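Local coordinates for protein putative oxidoreductase (Bacteroides fragilis NCTC 9343, PDB 3FHL) that probably acts as a nucleotide-dependent oxidoreductase of the Gfo/Idh/MocA family, pairing a Rossmann domain with an alpha/beta domain, although its substrate is not established, at residues R55-L60 / D67-N72; H182-A187 / F214-L219; F191-A196 / I335-A340. All coordinates share one frame; numbering follows the deposited sequence.

Interaction 1: residues R55-L60 / D67-N72; sequences RSFKEL and DLIVVN
The ring of F57 meets I69 and V71 obliquely, and it also stacks against the ring of Y81. CE1 of F57 is 3.7 Å from CG2 of I69, while CZ of F57 lies farther from CG2 of V71, at 4.2 Å. The phenyl group gets there because its CG is anti to the backbone N (chi1 -179°), which carries the ring from the turn that leads into the short helix across to the strand, although the CA atoms of F57 and V71 are 9.3 Å apart. A large flat side chain suits this long span.

L60, one turn further on, packs beside F57 on I69. Its CB is 3.7 Å from CD1 of I69, and the same methyl also lies near the backbone carbonyl carbon of L60. The other methyl of I69, CG2, is shared by F57 and, more loosely, CD1 of L60. A beta-branched residue suits the place, being at home in a strand and offering two methyl-bearing branches to the residues that pack on it.

Behind these apolar groups, OG of S56 donates to OE2 of E59 over 2.9 Å, meeting the lone pair that faces away from the other carboxylate oxygen. This bond ties the turn to the helix, and a weak one from the backbone N of R55 to the same OE2 adds to it.

The contact belongs to the NAD-binding Rossmann domain. Strand 68-71 runs inside its parallel sheet, between strands 6-10 and 91-95, with V70 turned away from 55-60. Helix 78-87 packs against the same side chains: M84 joins Y81 on F57, A85 touches I69, and H78 and Y81 pack on V71.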
loop_
_atom_site.group_PDB
_atom_site.type_symbol
_atom_site.label_atom_id
_atom_site.label_comp_id
_atom_site.label_asym_id
_atom_site.label_seq_id
_atom_site.Cartn_x
_atom_site.Cartn_y
_atom_site.Cartn_z
ATOM N N ARG C 55 46.273 10.675 10.866
ATOM C CA ARG C 55 45.548 11.289 11.969
ATOM C C ARG C 55 44.596 12.400 11.543
ATOM O O ARG C 55 43.808 12.889 12.353
ATOM C CB ARG C 55 46.532 11.829 13.027
ATOM C CG ARG C 55 47.374 10.774 13.753
ATOM C CD ARG C 55 46.506 9.726 14.401
ATOM N NE ARG C 55 47.267 8.636 15.006
ATOM C CZ ARG C 55 46.737 7.474 15.390
ATOM N NH1 ARG C 55 45.439 7.239 15.224
ATOM N NH2 ARG C 55 47.505 6.536 15.935
ATOM N N SER C 56 44.676 12.820 10.283
ATOM C CA SER C 56 43.812 13.890 9.807
ATOM C C SER C 56 43.404 13.682 8.366
ATOM O O SER C 56 44.058 12.935 7.623
ATOM C CB SER C 56 44.484 15.263 9.966
ATOM O OG SER C 56 45.596 15.397 9.094
ATOM N N PHE C 57 42.319 14.356 7.992
ATOM C CA PHE C 57 41.765 14.293 6.653
ATOM C C PHE C 57 42.688 14.963 5.642
ATOM O O PHE C 57 42.838 14.474 4.519
ATOM C CB PHE C 57 40.378 14.947 6.609
ATOM C CG PHE C 57 39.732 14.892 5.253
ATOM C CD1 PHE C 57 39.297 13.681 4.726
ATOM C CD2 PHE C 57 39.580 16.044 4.494
ATOM C CE1 PHE C 57 38.706 13.628 3.474
ATOM C CE2 PHE C 57 39.000 15.993 3.242
ATOM C CZ PHE C 57 38.563 14.782 2.730
ATOM N N LYS C 58 43.300 16.074 6.051
ATOM C CA LYS C 58 44.278 16.807 5.232
ATOM C C LYS C 58 45.430 15.909 4.735
ATOM O O LYS C 58 45.924 16.085 3.624
ATOM C CB LYS C 58 44.830 18.003 6.022
ATOM C CG LYS C 58 45.497 19.076 5.168
ATOM C CD LYS C 58 46.347 20.031 6.014
ATOM C CE LYS C 58 45.616 21.338 6.315
ATOM N NZ LYS C 58 45.555 22.244 5.128
ATOM N N GLU C 59 45.822 14.927 5.546
ATOM C CA GLU C 59 46.840 13.950 5.158
ATOM C C GLU C 59 46.397 13.015 4.026
ATOM O O GLU C 59 47.235 12.365 3.388
ATOM C CB GLU C 59 47.319 13.156 6.372
ATOM C CG GLU C 59 48.200 13.971 7.302
ATOM C CD GLU C 59 48.474 13.269 8.610
ATOM O OE1 GLU C 59 49.414 12.442 8.669
ATOM O OE2 GLU C 59 47.752 13.555 9.586
ATOM N N LEU C 60 45.090 12.949 3.769
ATOM C CA LEU C 60 44.600 12.264 2.579
ATOM C C LEU C 60 44.664 13.181 1.390
ATOM O O LEU C 60 45.140 12.781 0.330
ATOM C CB LEU C 60 43.147 11.778 2.734
ATOM C CG LEU C 60 42.830 10.708 3.765
ATOM C CD1 LEU C 60 41.361 10.254 3.599
ATOM C CD2 LEU C 60 43.778 9.552 3.636
ATOM N N ASP C 67 44.520 8.369 -5.440
ATOM C CA ASP C 67 43.637 8.570 -6.593
ATOM C C ASP C 67 42.212 8.877 -6.148
ATOM O O ASP C 67 41.496 9.637 -6.804
ATOM C CB ASP C 67 43.609 7.300 -7.461
ATOM C CG ASP C 67 44.983 6.917 -8.000
ATOM O OD1 ASP C 67 45.612 7.765 -8.665
ATOM O OD2 ASP C 67 45.424 5.768 -7.773
ATOM N N LEU C 68 41.804 8.254 -5.042
ATOM C CA LEU C 68 40.401 8.266 -4.602
ATOM C C LEU C 68 40.266 8.446 -3.100
ATOM O O LEU C 68 40.955 7.782 -2.317
ATOM C CB LEU C 68 39.688 6.975 -5.043
ATOM C CG LEU C 68 38.222 6.718 -4.621
ATOM C CD1 LEU C 68 37.280 7.667 -5.327
ATOM C CD2 LEU C 68 37.814 5.273 -4.901
ATOM N N ILE C 69 39.371 9.350 -2.707
ATOM C CA ILE C 69 39.041 9.552 -1.305
ATOM C C ILE C 69 37.560 9.231 -1.067
ATOM O O ILE C 69 36.689 9.707 -1.788
ATOM C CB ILE C 69 39.389 10.987 -0.819
ATOM C CG1 ILE C 69 40.913 11.178 -0.789
ATOM C CG2 ILE C 69 38.820 11.261 0.591
ATOM C CD1 ILE C 69 41.347 12.594 -0.426
ATOM N N VAL C 70 37.305 8.394 -0.063
ATOM C CA VAL C 70 35.950 8.062 0.367
ATOM C C VAL C 70 35.603 8.911 1.585
ATOM O O VAL C 70 36.163 8.712 2.678
ATOM C CB VAL C 70 35.811 6.553 0.681
ATOM C CG1 VAL C 70 34.381 6.220 1.162
ATOM C CG2 VAL C 70 36.158 5.720 -0.554
ATOM N N VAL C 71 34.693 9.862 1.387
ATOM C CA VAL C 71 34.264 10.794 2.443
ATOM C C VAL C 71 33.096 10.169 3.234
ATOM O O VAL C 71 31.938 10.181 2.794
ATOM C CB VAL C 71 33.926 12.201 1.846
ATOM C CG1 VAL C 71 33.391 13.188 2.902
ATOM C CG2 VAL C 71 35.164 12.798 1.172
ATOM N N ASN C 72 33.422 9.589 4.387
ATOM C CA ASN C 72 32.424 8.919 5.226
ATOM C C ASN C 72 32.519 9.375 6.685
ATOM O O ASN C 72 32.295 8.602 7.620
ATOM C CB ASN C 72 32.569 7.401 5.105
ATOM C CG ASN C 72 33.890 6.895 5.642
ATOM O OD1 ASN C 72 34.919 7.554 5.517
ATOM N ND2 ASN C 72 33.863 5.735 6.268
#

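Interaction 2: residues H182-A187 / F214-L219; sequences HLIDQA and FIIHLL
Helix 182-187 runs nearly parallel to strand 214-219, their axes 19° apart in direction and 11.0 Å apart at closest approach, so L183, I184 and A187, on one side of the helix, meet in turn F214, I216 and L218, every second strand residue. CD1 of L183 is 4.0 Å from CZ of F214, at the ring's edge and near its plane. The ring's CG sits between its own backbone N and carbonyl carbon (chi1 69°), a placement that extended strand backbone tolerates. Next, CD1 of I184 and CD1 of I216 come within 4.3 Å, a looser meeting of methyl ends.

This is the layered build of the C-terminal alpha/beta domain, where helices cover one face of a mixed sheet. Helix 328-347 shares the cover: I337 reaches both I184 and L218. The alternate residues I215, H217 and L219 face the second subunit, where the two copies of H217 are hydrogen-bonded through their NE2 atoms.

Where the CA atoms of helix and strand come nearest, at A187 and L218, the helix has its smallest contacting side chain. CB of A187 lies 3.8 Å from CD1 of L218, the small methyl of alanine letting the strand's leucine reach the helix.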
loop_
_atom_site.group_PDB
_atom_site.type_symbol
_atom_site.label_atom_id
_atom_site.label_comp_id
_atom_site.label_asym_id
_atom_site.label_seq_id
_atom_site.Cartn_x
_atom_site.Cartn_y
_atom_site.Cartn_z
ATOM N N HIS C 182 16.463 5.621 -0.151
ATOM C CA HIS C 182 16.809 4.369 -0.838
ATOM C C HIS C 182 15.750 3.921 -1.847
ATOM O O HIS C 182 16.085 3.482 -2.944
ATOM C CB HIS C 182 17.054 3.225 0.160
ATOM C CG HIS C 182 18.169 3.478 1.123
ATOM N ND1 HIS C 182 19.494 3.456 0.750
ATOM C CD2 HIS C 182 18.156 3.711 2.457
ATOM C CE1 HIS C 182 20.248 3.690 1.808
ATOM N NE2 HIS C 182 19.460 3.845 2.857
ATOM N N LEU C 183 14.475 4.029 -1.474
ATOM C CA LEU C 183 13.379 3.538 -2.317
ATOM C C LEU C 183 13.156 4.429 -3.519
ATOM O O LEU C 183 12.860 3.939 -4.606
ATOM C CB LEU C 183 12.064 3.431 -1.514
ATOM C CG LEU C 183 12.097 2.533 -0.263
ATOM C CD1 LEU C 183 10.707 2.343 0.292
ATOM C CD2 LEU C 183 12.718 1.151 -0.567
ATOM N N ILE C 184 13.215 5.737 -3.290
ATOM C CA ILE C 184 13.088 6.721 -4.355
ATOM C C ILE C 184 14.240 6.586 -5.361
ATOM O O ILE C 184 14.004 6.560 -6.567
ATOM C CB ILE C 184 13.037 8.166 -3.804
ATOM C CG1 ILE C 184 11.741 8.402 -3.012
ATOM C CG2 ILE C 184 13.090 9.145 -4.957
ATOM C CD1 ILE C 184 11.804 9.536 -1.999
ATOM N N ASP C 185 15.473 6.487 -4.858
ATOM C CA ASP C 185 16.634 6.254 -5.740
ATOM C C ASP C 185 16.439 5.073 -6.692
ATOM O O ASP C 185 16.599 5.212 -7.910
ATOM C CB ASP C 185 17.909 6.064 -4.924
ATOM C CG ASP C 185 19.124 5.797 -5.803
ATOM O OD1 ASP C 185 19.480 6.679 -6.636
ATOM O OD2 ASP C 185 19.712 4.700 -5.656
ATOM N N GLN C 186 16.033 3.937 -6.131
ATOM C CA GLN C 186 15.706 2.748 -6.909
ATOM C C GLN C 186 14.621 3.006 -7.937
ATOM O O GLN C 186 14.758 2.575 -9.083
ATOM C CB GLN C 186 15.275 1.603 -5.988
ATOM C CG GLN C 186 16.411 0.953 -5.163
ATOM C CD GLN C 186 15.875 -0.075 -4.174
ATOM O OE1 GLN C 186 14.674 -0.124 -3.922
ATOM N NE2 GLN C 186 16.763 -0.901 -3.606
ATOM N N ALA C 187 13.550 3.714 -7.548
ATOM C CA ALA C 187 12.435 3.943 -8.483
ATOM C C ALA C 187 12.845 4.823 -9.652
ATOM O O ALA C 187 12.458 4.556 -10.794
ATOM C CB ALA C 187 11.204 4.533 -7.767
ATOM N N PHE C 214 5.464 6.548 5.794
ATOM C CA PHE C 214 5.185 7.326 4.575
ATOM C C PHE C 214 4.572 6.439 3.527
ATOM O O PHE C 214 4.832 5.234 3.491
ATOM C CB PHE C 214 6.447 8.065 4.061
ATOM C CG PHE C 214 7.534 7.167 3.508
ATOM C CD1 PHE C 214 7.423 6.587 2.239
ATOM C CD2 PHE C 214 8.676 6.917 4.248
ATOM C CE1 PHE C 214 8.416 5.767 1.740
ATOM C CE2 PHE C 214 9.684 6.112 3.746
ATOM C CZ PHE C 214 9.545 5.525 2.491
ATOM N N ILE C 215 3.717 7.025 2.702
ATOM C CA ILE C 215 3.330 6.419 1.447
ATOM C C ILE C 215 3.526 7.492 0.367
ATOM O O ILE C 215 3.120 8.633 0.552
ATOM C CB ILE C 215 1.889 5.829 1.451
ATOM C CG1 ILE C 215 1.599 5.129 0.119
ATOM C CG2 ILE C 215 0.818 6.896 1.795
ATOM C CD1 ILE C 215 0.486 4.127 0.182
ATOM N N ILE C 216 4.175 7.113 -0.731
ATOM C CA ILE C 216 4.501 8.037 -1.816
ATOM C C ILE C 216 4.082 7.448 -3.140
ATOM O O ILE C 216 4.365 6.293 -3.449
ATOM C CB ILE C 216 6.018 8.373 -1.837
ATOM C CG1 ILE C 216 6.420 9.070 -0.527
ATOM C CG2 ILE C 216 6.370 9.221 -3.066
ATOM C CD1 ILE C 216 7.925 9.135 -0.267
ATOM N N HIS C 217 3.412 8.261 -3.944
ATOM C CA HIS C 217 3.139 7.900 -5.315
ATOM C C HIS C 217 3.934 8.811 -6.219
ATOM O O HIS C 217 3.837 10.030 -6.105
ATOM C CB HIS C 217 1.646 8.015 -5.620
ATOM C CG HIS C 217 0.820 7.062 -4.825
ATOM N ND1 HIS C 217 0.924 5.699 -4.981
ATOM C CD2 HIS C 217 -0.071 7.263 -3.827
ATOM C CE1 HIS C 217 0.111 5.099 -4.131
ATOM N NE2 HIS C 217 -0.510 6.027 -3.424
ATOM N N LEU C 218 4.724 8.202 -7.100
ATOM C CA LEU C 218 5.471 8.942 -8.116
ATOM C C LEU C 218 4.643 8.827 -9.375
ATOM O O LEU C 218 4.489 7.738 -9.946
ATOM C CB LEU C 218 6.883 8.365 -8.303
ATOM C CG LEU C 218 7.763 8.216 -7.072
ATOM C CD1 LEU C 218 9.148 7.739 -7.500
ATOM C CD2 LEU C 218 7.878 9.535 -6.357
ATOM N N LEU C 219 4.066 9.952 -9.777
ATOM C CA LEU C 219 3.028 9.960 -10.795
ATOM C C LEU C 219 3.646 10.258 -12.151
ATOM O O LEU C 219 4.327 11.268 -12.309
ATOM C CB LEU C 219 1.935 10.992 -10.435
ATOM C CG LEU C 219 1.373 10.894 -8.998
ATOM C CD1 LEU C 219 0.681 12.173 -8.531
ATOM C CD2 LEU C 219 0.446 9.705 -8.850
#

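Interaction 3: residues F191-A196 / I335-A340; sequences FGMPEA and IRIIEA
M193 bends at every torsion, with CG beside the backbone N (chi1 -68°) and the chain folded again at chi2 (-77°) and chi3, so that SD and CE lie against helix 335-340. I337 is bent too (chi2 -59°), which brings its CD1 up to meet them. The contact lies in the C-terminal alpha/beta domain, where the chain leaves helix 180-191 and enters strand 194-202. The turn is made at G192, whose positive phi suits glycine; just beyond, E195 and A196 form a classic beta bulge opposite L219.

The side chains of M193 and I337 lie alongside one another, running in opposite senses, with CE of the methionine 3.7 Å from CD1 of the isoleucine. Flexible and unbranched, the thioether can follow the helix surface, and I188 of helix 180-191 lies against it as well. P194 adds its rigid ring, with CD at 3.7 Å from the same CD1 of I337; L218, on the adjacent strand, touches both P194 and I337. At the border, the exposed R336 extends from the helix, its chain straight from CG to NE, and the methionine methyl approaches its guanidinium obliquely: CE of M193 is 4.0 Å from NH1 of R336.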
loop_
_atom_site.group_PDB
_atom_site.type_symbol
_atom_site.label_atom_id
_atom_site.label_comp_id
_atom_site.label_asym_id
_atom_site.label_seq_id
_atom_site.Cartn_x
_atom_site.Cartn_y
_atom_site.Cartn_z
ATOM N N PHE C 191 12.643 3.929 -13.639
ATOM C CA PHE C 191 11.484 4.502 -14.342
ATOM C C PHE C 191 11.610 5.975 -14.677
ATOM O O PHE C 191 10.773 6.504 -15.391
ATOM C CB PHE C 191 10.186 4.296 -13.535
ATOM C CG PHE C 191 9.940 2.876 -13.131
ATOM C CD1 PHE C 191 9.716 1.897 -14.089
ATOM C CD2 PHE C 191 9.953 2.514 -11.794
ATOM C CE1 PHE C 191 9.511 0.570 -13.721
ATOM C CE2 PHE C 191 9.729 1.204 -11.418
ATOM C CZ PHE C 191 9.512 0.227 -12.380
ATOM N N GLY C 192 12.631 6.633 -14.138
ATOM C CA GLY C 192 12.838 8.066 -14.391
ATOM C C GLY C 192 12.139 8.965 -13.387
ATOM O O GLY C 192 11.493 8.493 -12.445
ATOM N N MET C 193 12.279 10.271 -13.581
ATOM C CA MET C 193 11.631 11.258 -12.728
ATOM C C MET C 193 10.132 11.395 -13.033
ATOM O O MET C 193 9.727 11.389 -14.203
ATOM C CB MET C 193 12.357 12.613 -12.803
ATOM C CG MET C 193 13.757 12.592 -12.178
ATOM S SD MET C 193 13.846 12.630 -10.376
ATOM C CE MET C 193 13.529 14.363 -10.024
ATOM N N PRO C 194 9.301 11.502 -11.976
ATOM C CA PRO C 194 7.856 11.637 -12.168
ATOM C C PRO C 194 7.421 13.062 -12.560
ATOM O O PRO C 194 8.130 14.033 -12.287
ATOM C CB PRO C 194 7.303 11.273 -10.789
ATOM C CG PRO C 194 8.343 11.731 -9.855
ATOM C CD PRO C 194 9.657 11.503 -10.544
ATOM N N GLU C 195 6.257 13.185 -13.178
ATOM C CA GLU C 195 5.658 14.505 -13.389
ATOM C C GLU C 195 5.160 15.130 -12.093
ATOM O O GLU C 195 5.234 16.351 -11.913
ATOM C CB GLU C 195 4.498 14.407 -14.370
ATOM C CG GLU C 195 4.905 13.997 -15.761
ATOM C CD GLU C 195 3.709 13.806 -16.663
ATOM O OE1 GLU C 195 2.627 14.335 -16.334
ATOM O OE2 GLU C 195 3.849 13.128 -17.701
ATOM N N ALA C 196 4.649 14.298 -11.184
ATOM C CA ALA C 196 4.067 14.796 -9.942
ATOM C C ALA C 196 4.296 13.836 -8.769
ATOM O O ALA C 196 4.658 12.677 -8.968
ATOM C CB ALA C 196 2.563 15.080 -10.140
ATOM N N ILE C 335 16.608 13.911 -3.464
ATOM C CA ILE C 335 16.259 14.951 -2.487
ATOM C C ILE C 335 15.137 15.861 -2.984
ATOM O O ILE C 335 14.302 16.295 -2.191
ATOM C CB ILE C 335 17.507 15.763 -2.036
ATOM C CG1 ILE C 335 18.350 14.925 -1.073
ATOM C CG2 ILE C 335 17.127 17.097 -1.360
ATOM C CD1 ILE C 335 19.740 15.493 -0.818
ATOM N N ARG C 336 15.102 16.120 -4.290
ATOM C CA ARG C 336 14.013 16.873 -4.882
ATOM C C ARG C 336 12.674 16.154 -4.663
ATOM O O ARG C 336 11.689 16.785 -4.257
ATOM C CB ARG C 336 14.249 17.081 -6.377
ATOM C CG ARG C 336 13.175 17.906 -7.068
ATOM C CD ARG C 336 13.606 18.253 -8.482
ATOM N NE ARG C 336 12.599 19.010 -9.220
ATOM C CZ ARG C 336 12.462 18.972 -10.543
ATOM N NH1 ARG C 336 13.260 18.200 -11.275
ATOM N NH2 ARG C 336 11.519 19.693 -11.136
ATOM N N ILE C 337 12.655 14.844 -4.926
ATOM C CA ILE C 337 11.481 14.005 -4.655
ATOM C C ILE C 337 11.096 13.988 -3.168
ATOM O O ILE C 337 9.915 14.131 -2.838
ATOM C CB ILE C 337 11.655 12.560 -5.204
ATOM C CG1 ILE C 337 12.006 12.582 -6.693
ATOM C CG2 ILE C 337 10.388 11.708 -4.974
ATOM C CD1 ILE C 337 10.982 13.261 -7.551
ATOM N N ILE C 338 12.083 13.842 -2.284
ATOM C CA ILE C 338 11.849 13.871 -0.834
ATOM C C ILE C 338 11.217 15.204 -0.397
ATOM O O ILE C 338 10.251 15.223 0.362
ATOM C CB ILE C 338 13.141 13.622 -0.043
ATOM C CG1 ILE C 338 13.578 12.158 -0.167
ATOM C CG2 ILE C 338 12.963 13.988 1.435
ATOM C CD1 ILE C 338 14.908 11.840 0.526
ATOM N N GLU C 339 11.750 16.311 -0.906
ATOM C CA GLU C 339 11.217 17.627 -0.592
ATOM C C GLU C 339 9.797 17.783 -1.125
ATOM O O GLU C 339 8.953 18.358 -0.447
ATOM C CB GLU C 339 12.150 18.729 -1.106
ATOM C CG GLU C 339 13.429 18.856 -0.258
ATOM C CD GLU C 339 14.449 19.843 -0.829
ATOM O OE1 GLU C 339 14.270 20.332 -1.970
ATOM O OE2 GLU C 339 15.443 20.124 -0.128
ATOM N N ALA C 340 9.535 17.245 -2.317
ATOM C CA ALA C 340 8.180 17.252 -2.884
ATOM C C ALA C 340 7.195 16.421 -2.066
ATOM O O ALA C 340 6.036 16.799 -1.928
ATOM C CB ALA C 340 8.192 16.798 -4.312
#

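Overall arrangement
Interaction 1 stands apart in the Rossmann domain, its centre about 33 Å from that of interaction 2 and about 32 Å from that of interaction 3, with nothing touching between them. Interactions 2 and 3 lie side by side where helices pack on the sheet of the C-terminal domain, with centres about 8 Å apart. Strands 194-202 and 213-221 are neighbours there, linked by a probable hydrogen bond from L219 N to A196 O (2.9 Å), and I184 CD1 packs on I338 CG1 at 3.7 Å. No ligand site is identified at any of them; N72, following strand 68-71, bonds to A12 O and S16 OG, near the turn that in Rossmann folds usually holds the dinucleotide.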